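Local coordinates for extracellular sialidase/neuraminidase, putative (Aspergillus fumigatus, PDB 2XZI), which is a KDNase of the sialidase family that hydrolyses glycosidic linkages of KDN, probably releasing terminal residues, at residues A[220-232]-A[252-265]. Sequence-based numbering, arbitrary orientation. Where two conformers were deposited one is given.
With KDM (deamino-alpha-neuraminic acid), chain C.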
ATOM      1  N   VAL A 220     -12.915   7.536  14.700  1.00  8.75           N
ATOM      2  CA  VAL A 220     -11.795   8.309  14.175  1.00  8.51           C
ATOM      3  C   VAL A 220     -10.916   8.837  15.299  1.00  8.65           C
ATOM      4  O   VAL A 220     -11.414   9.457  16.252  1.00  8.98           O
ATOM      5  CB  VAL A 220     -12.282   9.501  13.334  1.00  7.91           C
ATOM      6  CG1 VAL A 220     -11.096  10.350  12.872  1.00  8.23           C
ATOM      7  CG2 VAL A 220     -13.108   9.028  12.151  1.00  8.87           C
ATOM      8  N   GLN A 221      -9.619   8.606  15.170  1.00  8.29           N
ATOM      9  CA  GLN A 221      -8.621   9.202  16.040  1.00  8.01           C
ATOM     10  C   GLN A 221      -7.916  10.305  15.256  1.00  7.53           C
ATOM     11  O   GLN A 221      -7.102  10.028  14.348  1.00  7.36           O
ATOM     12  CB  GLN A 221      -7.628   8.146  16.516  1.00  8.07           C
ATOM     13  CG  GLN A 221      -6.506   8.723  17.351  1.00  9.17           C
ATOM     14  CD  GLN A 221      -5.454   7.696  17.722  1.00  9.44           C
ATOM     15  OE1 GLN A 221      -4.990   6.920  16.881  1.00  8.88           O
ATOM     16  NE2 GLN A 221      -5.029   7.715  18.983  1.00 11.70           N
ATOM     17  N   ARG A 222      -8.249  11.555  15.550  1.00  7.65           N
ATOM     18  CA  ARG A 222      -7.628  12.674  14.835  1.00  8.05           C
ATOM     19  C   ARG A 222      -6.181  12.851  15.268  1.00  8.17           C
ATOM     20  O   ARG A 222      -5.848  12.680  16.440  1.00  8.65           O
ATOM     21  CB  ARG A 222      -8.393  13.985  15.054  1.00  8.09           C
ATOM     22  CG  ARG A 222      -9.846  13.988  14.577  1.00  8.26           C
ATOM     23  CD  ARG A 222      -9.970  13.873  13.054  1.00  9.30           C
ATOM     24  NE  ARG A 222      -9.590  15.087  12.322  1.00  9.51           N
ATOM     25  CZ  ARG A 222     -10.396  16.138  12.126  1.00  8.08           C
ATOM     26  NH1 ARG A 222     -11.613  16.178  12.652  1.00  8.85           N
ATOM     27  NH2 ARG A 222      -9.976  17.162  11.422  1.00  7.51           N
ATOM     28  N   LEU A 223      -5.331  13.172  14.300  1.00  7.87           N
ATOM     29  CA  LEU A 223      -3.905  13.354  14.536  1.00  8.80           C
ATOM     30  C   LEU A 223      -3.401  14.681  14.050  1.00  9.88           C
ATOM     31  O   LEU A 223      -3.450  14.955  12.847  1.00 11.84           O
ATOM     32  CB  LEU A 223      -3.085  12.290  13.810  1.00  8.42           C
ATOM     33  CG  LEU A 223      -3.403  10.837  14.101  1.00  7.75           C
ATOM     34  CD1 LEU A 223      -2.736   9.939  13.039  1.00  9.82           C
ATOM     35  CD2 LEU A 223      -2.987  10.466  15.514  1.00 10.83           C
ATOM     36  N   SER A 224      -2.785  15.421  14.969  1.00 10.48           N
ATOM     37  CA  SER A 224      -2.187  16.705  14.650  0.50 10.32           C
ATOM     38  C   SER A 224      -0.813  16.520  13.999  1.00  9.74           C
ATOM     39  O   SER A 224       0.082  15.889  14.564  1.00 10.68           O
ATOM     40  CB  SER A 224      -2.094  17.558  15.921  0.50 10.58           C
ATOM     41  OG  SER A 224      -1.537  18.829  15.646  0.50 11.32           O
ATOM     42  N   GLY A 225      -0.666  17.067  12.802  1.00  9.66           N
ATOM     43  CA  GLY A 225       0.593  16.993  12.070  1.00  9.56           C
ATOM     44  C   GLY A 225       0.771  15.796  11.147  1.00  9.97           C
ATOM     45  O   GLY A 225       1.841  15.660  10.554  1.00 11.05           O
ATOM     46  N   ALA A 226      -0.248  14.941  11.028  1.00  9.98           N
ATOM     47  CA  ALA A 226      -0.156  13.748  10.175  1.00  9.34           C
ATOM     48  C   ALA A 226      -0.182  14.123   8.708  1.00  9.88           C
ATOM     49  O   ALA A 226      -0.704  15.171   8.325  1.00 11.28           O
ATOM     50  CB  ALA A 226      -1.266  12.743  10.494  1.00  9.38           C
ATOM     51  N   GLY A 227       0.384  13.257   7.883  1.00  9.29           N
ATOM     52  CA  GLY A 227       0.324  13.442   6.441  1.00  9.09           C
ATOM     53  C   GLY A 227      -0.958  12.953   5.792  1.00  8.33           C
ATOM     54  O   GLY A 227      -1.882  12.463   6.468  1.00  8.05           O
ATOM     55  N   ALA A 228      -1.018  13.113   4.476  1.00  7.59           N
ATOM     56  CA  ALA A 228      -2.107  12.572   3.679  1.00  7.38           C
ATOM     57  C   ALA A 228      -1.961  11.059   3.501  1.00  7.51           C
ATOM     58  O   ALA A 228      -2.958  10.352   3.534  1.00  7.48           O
ATOM     59  CB  ALA A 228      -2.167  13.271   2.322  1.00  8.35           C
ATOM     60  N   GLU A 229      -0.734  10.578   3.287  1.00  6.65           N
ATOM     61  CA  GLU A 229      -0.475   9.153   3.052  1.00  6.45           C
ATOM     62  C   GLU A 229       0.352   8.586   4.185  1.00  6.27           C
ATOM     63  O   GLU A 229       1.566   8.787   4.250  1.00  6.92           O
ATOM     64  CB  GLU A 229       0.235   8.922   1.713  1.00  7.30           C
ATOM     65  CG  GLU A 229      -0.618   9.183   0.491  1.00  6.47           C
ATOM     66  CD  GLU A 229       0.099   8.920  -0.825  1.00  7.14           C
ATOM     67  OE1 GLU A 229       1.354   8.787  -0.833  1.00  8.73           O
ATOM     68  OE2 GLU A 229      -0.626   8.797  -1.840  1.00  8.66           O
ATOM     69  N   GLY A 230      -0.325   7.913   5.106  1.00  6.02           N
ATOM     70  CA  GLY A 230       0.312   7.379   6.286  1.00  6.19           C
ATOM     71  C   GLY A 230       0.478   5.879   6.303  1.00  5.59           C
ATOM     72  O   GLY A 230      -0.210   5.156   5.573  1.00  5.42           O
ATOM     73  N   THR A 231       1.413   5.440   7.136  1.00  5.14           N
ATOM     74  CA  THR A 231       1.633   4.031   7.476  1.00  6.01           C
ATOM     75  C   THR A 231       1.550   3.897   8.988  1.00  5.87           C
ATOM     76  O   THR A 231       1.822   4.851   9.715  1.00  5.55           O
ATOM     77  CB  THR A 231       2.997   3.453   6.984  1.00  5.85           C
ATOM     78  OG1 THR A 231       4.081   3.871   7.839  1.00  7.76           O
ATOM     79  CG2 THR A 231       3.297   3.846   5.539  1.00  6.45           C
ATOM     80  N   ILE A 232       1.152   2.714   9.442  1.00  5.92           N
ATOM     81  CA  ILE A 232       1.012   2.417  10.865  1.00  6.49           C
ATOM     82  C   ILE A 232       1.646   1.068  11.184  1.00  6.36           C
ATOM     83  O   ILE A 232       1.546   0.100  10.400  1.00  6.48           O
ATOM     84  CB  ILE A 232      -0.493   2.447  11.295  1.00  6.48           C
ATOM     85  CG1 ILE A 232      -0.654   2.427  12.822  1.00  8.13           C
ATOM     86  CG2 ILE A 232      -1.294   1.291  10.669  1.00  7.82           C
ATOM     87  CD1 ILE A 232      -0.516   3.765  13.477  1.00  9.49           C
ATOM     88  N   ARG A 252      10.951  10.940   5.970  1.00  8.04           N
ATOM     89  CA  ARG A 252       9.707  10.433   6.542  1.00  7.73           C
ATOM     90  C   ARG A 252       9.343  11.197   7.812  1.00  8.50           C
ATOM     91  O   ARG A 252      10.228  11.629   8.568  1.00  8.90           O
ATOM     92  CB  ARG A 252       9.837   8.952   6.871  1.00  6.44           C
ATOM     93  CG  ARG A 252      10.235   8.063   5.710  1.00  6.62           C
ATOM     94  CD  ARG A 252       9.212   8.024   4.582  1.00  5.51           C
ATOM     95  NE  ARG A 252       7.922   7.471   4.996  1.00  5.40           N
ATOM     96  CZ  ARG A 252       6.894   7.330   4.172  1.00  5.85           C
ATOM     97  NH1 ARG A 252       7.023   7.650   2.879  1.00  5.97           N
ATOM     98  NH2 ARG A 252       5.759   6.812   4.626  1.00  6.82           N
ATOM     99  N   MET A 253       8.047  11.394   8.025  1.00  8.74           N
ATOM    100  CA  MET A 253       7.541  12.076   9.210  1.00  9.21           C
ATOM    101  C   MET A 253       7.003  11.045  10.189  1.00  9.03           C
ATOM    102  O   MET A 253       6.090  10.288   9.858  1.00  9.20           O
ATOM    103  CB  MET A 253       6.459  13.088   8.818  1.00 10.18           C
ATOM    104  CG  MET A 253       6.946  14.211   7.900  1.00 12.39           C
ATOM    105  SD  MET A 253       8.202  15.260   8.661  1.00 18.67           S
ATOM    106  CE  MET A 253       7.191  16.173   9.809  1.00 18.64           C
ATOM    107  N   VAL A 254       7.566  11.006  11.394  1.00  8.44           N
ATOM    108  CA  VAL A 254       7.262   9.960  12.368  1.00  9.11           C
ATOM    109  C   VAL A 254       6.601  10.519  13.621  1.00  9.34           C
ATOM    110  O   VAL A 254       7.001  11.573  14.128  1.00 10.05           O
ATOM    111  CB  VAL A 254       8.545   9.119  12.735  1.00  9.11           C
ATOM    112  CG1 VAL A 254       8.311   8.202  13.929  1.00 10.92           C
ATOM    113  CG2 VAL A 254       9.004   8.312  11.524  1.00 10.62           C
ATOM    114  N   ALA A 255       5.577   9.822  14.105  1.00  8.58           N
ATOM    115  CA  ALA A 255       4.998  10.106  15.413  1.00  8.58           C
ATOM    116  C   ALA A 255       4.696   8.806  16.125  1.00  8.62           C
ATOM    117  O   ALA A 255       4.435   7.775  15.473  1.00  8.51           O
ATOM    118  CB  ALA A 255       3.746  10.943  15.281  1.00  8.18           C
ATOM    119  N   ARG A 256       4.723   8.849  17.462  1.00  8.81           N
ATOM    120  CA  ARG A 256       4.470   7.668  18.296  1.00  9.07           C
ATOM    121  C   ARG A 256       3.334   7.945  19.258  1.00  8.85           C
ATOM    122  O   ARG A 256       3.117   9.095  19.661  1.00  9.78           O
ATOM    123  CB  ARG A 256       5.734   7.239  19.043  1.00  9.40           C
ATOM    124  CG  ARG A 256       6.768   6.672  18.108  1.00  9.65           C
ATOM    125  CD  ARG A 256       8.120   6.456  18.814  1.00 10.75           C
ATOM    126  NE  ARG A 256       9.128   5.954  17.885  1.00 10.26           N
ATOM    127  CZ  ARG A 256       9.908   6.724  17.125  1.00 11.68           C
ATOM    128  NH1 ARG A 256       9.821   8.050  17.184  1.00 11.23           N
ATOM    129  NH2 ARG A 256      10.783   6.163  16.306  1.00 11.57           N
ATOM    130  N   GLY A 257       2.575   6.905  19.584  1.00  8.53           N
ATOM    131  CA  GLY A 257       1.429   7.079  20.446  1.00  9.04           C
ATOM    132  C   GLY A 257       0.770   5.782  20.826  1.00  8.19           C
ATOM    133  O   GLY A 257       1.383   4.691  20.764  1.00  8.60           O
ATOM    134  N   THR A 258      -0.468   5.919  21.271  1.00  9.01           N
ATOM    135  CA  THR A 258      -1.311   4.788  21.647  1.00  9.39           C
ATOM    136  C   THR A 258      -2.727   5.151  21.188  1.00  9.16           C
ATOM    137  O   THR A 258      -2.944   6.224  20.608  1.00  9.61           O
ATOM    138  CB  THR A 258      -1.331   4.575  23.173  1.00  9.79           C
ATOM    139  OG1 THR A 258      -1.983   5.692  23.781  1.00 10.95           O
ATOM    140  CG2 THR A 258       0.090   4.432  23.767  1.00 10.99           C
ATOM    141  N   LEU A 259      -3.688   4.280  21.469  1.00 10.00           N
ATOM    142  CA  LEU A 259      -5.092   4.604  21.187  1.00 10.82           C
ATOM    143  C   LEU A 259      -5.639   5.800  21.974  1.00 12.16           C
ATOM    144  O   LEU A 259      -6.702   6.325  21.653  1.00 12.73           O
ATOM    145  CB  LEU A 259      -5.983   3.380  21.383  1.00 11.19           C
ATOM    146  CG  LEU A 259      -5.789   2.254  20.364  1.00 10.79           C
ATOM    147  CD1 LEU A 259      -6.709   1.108  20.698  1.00 11.53           C
ATOM    148  CD2 LEU A 259      -6.035   2.748  18.938  1.00 13.95           C
ATOM    149  N   GLU A 260      -4.888   6.237  22.982  1.00 13.38           N
ATOM    150  CA  GLU A 260      -5.274   7.414  23.756  1.00 14.49           C
ATOM    151  C   GLU A 260      -4.741   8.724  23.188  1.00 14.10           C
ATOM    152  O   GLU A 260      -5.159   9.802  23.618  1.00 14.51           O
ATOM    153  CB  GLU A 260      -4.823   7.271  25.211  1.00 14.83           C
ATOM    154  CG  GLU A 260      -5.552   6.173  25.979  1.00 18.15           C
ATOM    155  CD  GLU A 260      -4.950   5.897  27.360  1.00 22.07           C
ATOM    156  OE1 GLU A 260      -3.911   6.503  27.714  1.00 26.74           O
ATOM    157  OE2 GLU A 260      -5.511   5.052  28.086  1.00 25.28           O
ATOM    158  N   GLY A 261      -3.803   8.644  22.244  1.00 13.23           N
ATOM    159  CA  GLY A 261      -3.245   9.838  21.630  1.00 13.05           C
ATOM    160  C   GLY A 261      -1.817   9.703  21.138  1.00 12.13           C
ATOM    161  O   GLY A 261      -1.081   8.796  21.554  1.00 12.29           O
ATOM    162  N   PHE A 262      -1.427  10.624  20.257  1.00 12.69           N
ATOM    163  CA  PHE A 262      -0.088  10.655  19.699  1.00 12.56           C
ATOM    164  C   PHE A 262       0.661  11.907  20.071  1.00 13.26           C
ATOM    165  O   PHE A 262       0.061  12.959  20.300  1.00 13.95           O
ATOM    166  CB  PHE A 262      -0.130  10.577  18.171  1.00 12.46           C
ATOM    167  CG  PHE A 262      -0.280   9.184  17.639  1.00 10.78           C
ATOM    168  CD1 PHE A 262      -1.450   8.463  17.836  1.00 10.08           C
ATOM    169  CD2 PHE A 262       0.759   8.599  16.923  1.00 10.16           C
ATOM    170  CE1 PHE A 262      -1.573   7.173  17.322  1.00 10.11           C
ATOM    171  CE2 PHE A 262       0.634   7.319  16.415  1.00  8.91           C
ATOM    172  CZ  PHE A 262      -0.519   6.617  16.602  1.00 10.32           C
ATOM    173  N   GLY A 263       1.983  11.782  20.104  1.00 12.92           N
ATOM    174  CA  GLY A 263       2.862  12.932  20.204  1.00 13.07           C
ATOM    175  C   GLY A 263       3.035  13.579  18.844  1.00 13.66           C
ATOM    176  O   GLY A 263       2.372  13.199  17.858  1.00 14.25           O
ATOM    177  N   ALA A 264       3.948  14.540  18.783  1.00 13.69           N
ATOM    178  CA  ALA A 264       4.190  15.298  17.564  1.00 13.00           C
ATOM    179  C   ALA A 264       4.852  14.481  16.456  1.00 12.53           C
ATOM    180  O   ALA A 264       5.620  13.546  16.711  1.00 12.87           O
ATOM    181  CB  ALA A 264       5.024  16.529  17.863  1.00 13.69           C
ATOM    182  N   PHE A 265       4.529  14.861  15.224  1.00 12.24           N
ATOM    183  CA  PHE A 265       5.258  14.383  14.054  1.00 12.53           C
ATOM    184  C   PHE A 265       6.548  15.172  13.885  1.00 13.14           C
ATOM    185  O   PHE A 265       6.560  16.397  14.039  1.00 13.96           O
ATOM    186  CB  PHE A 265       4.419  14.498  12.783  1.00 11.87           C
ATOM    187  CG  PHE A 265       3.415  13.389  12.626  1.00 10.95           C
ATOM    188  CD1 PHE A 265       2.174  13.465  13.259  1.00 11.46           C
ATOM    189  CD2 PHE A 265       3.710  12.265  11.838  1.00 10.81           C
ATOM    190  CE1 PHE A 265       1.226  12.433  13.128  1.00 10.70           C
ATOM    191  CE2 PHE A 265       2.759  11.237  11.700  1.00 10.12           C
ATOM    192  CZ  PHE A 265       1.526  11.321  12.339  1.00 10.51           C
TER
HETATM  193  C2  KDM C 500       0.448  10.535  -6.178  1.00 17.17           C
HETATM  194  C1  KDM C 500       1.951  10.317  -6.294  1.00 15.48           C
HETATM  195  C3  KDM C 500      -0.313   9.223  -6.446  1.00 15.42           C
HETATM  196  C4  KDM C 500      -1.691   9.151  -5.727  1.00 13.71           C
HETATM  197  C5  KDM C 500      -2.214  10.495  -5.204  1.00 13.09           C
HETATM  198  C6  KDM C 500      -1.147  11.128  -4.275  1.00 15.14           C
HETATM  199  C7  KDM C 500      -1.468  12.579  -3.887  1.00 15.08           C
HETATM  200  C8  KDM C 500      -0.475  13.085  -2.825  1.00 16.09           C
HETATM  201  C9  KDM C 500      -0.750  14.536  -2.469  1.00 16.78           C
HETATM  202  O5  KDM C 500      -3.489  10.333  -4.532  1.00 11.91           O
HETATM  203  O1A KDM C 500       2.363   9.345  -6.970  1.00 14.82           O
HETATM  204  O1B KDM C 500       2.666  11.160  -5.701  1.00 15.44           O
HETATM  205  O4  KDM C 500      -2.639   8.620  -6.654  1.00 11.01           O
HETATM  206  O6  KDM C 500       0.198  11.112  -4.859  1.00 17.01           O
HETATM  207  O7  KDM C 500      -1.383  13.402  -5.054  1.00 13.04           O
HETATM  208  O8  KDM C 500      -0.586  12.315  -1.619  1.00 16.52           O
HETATM  209  O9  KDM C 500      -2.036  14.588  -1.830  1.00 17.94           O
HETATM  210  O2  KDM C 500       0.142  11.502  -7.191  1.00 17.19           O
HETATM  211  O   HOH W   1       2.747  17.047  14.837  1.00 20.62           O
HETATM  212  O   HOH W   2       3.204   6.560   3.173  1.00  6.40           O
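Phe-265 packs its ring against the type II turn Leu-223 to Ala-226, a compact example of how neighbouring blades of a sialidase beta-propeller are joined. CA of Ala-226 lies over one face in a CH-pi contact, 3.8 Å from the ring centroid and 22° off the normal, while CB of Ala-255 covers the opposite face. The carbonyl O of Ser-224 reaches the ring edge, and a water linking this O to the backbone N of Phe-265 bridges the turn to the backbone of that residue. Beside it, CD2 of Leu-223 presses obliquely on Phe-262 at CD1 (3.4 Å), and CD1 of Ile-232 approaches the same ring at CZ.

The polar link comes from Gln-221, whose extended chain, with CG anti to the backbone N (chi1 176°), brings its amide to the CD1 and CE1 side of Phe-262, the two planes 79° apart. Its NE2 donates to a lone pair of Thr-258 O at 3.0 Å; that oxygen also accepts from Gly-261 N, so two N-H groups grip it, one from within the type I turn Thr-258 to Gly-261. Asn-206 binds OE1 of Gln-221 and thereby fixes the amide's rotation.

Farther along, Glu-229 enters the sugar pocket, held by Arg-245 and Tyr-338. Behind it, Asn-243, bonded to NE, and Asp-273, in a salt bridge to NH1, position the Arg-252 guanidinium; a second water accepts from Arg-252 NH2 at its edge and donates to Glu-229 O, 3.0 Å from each.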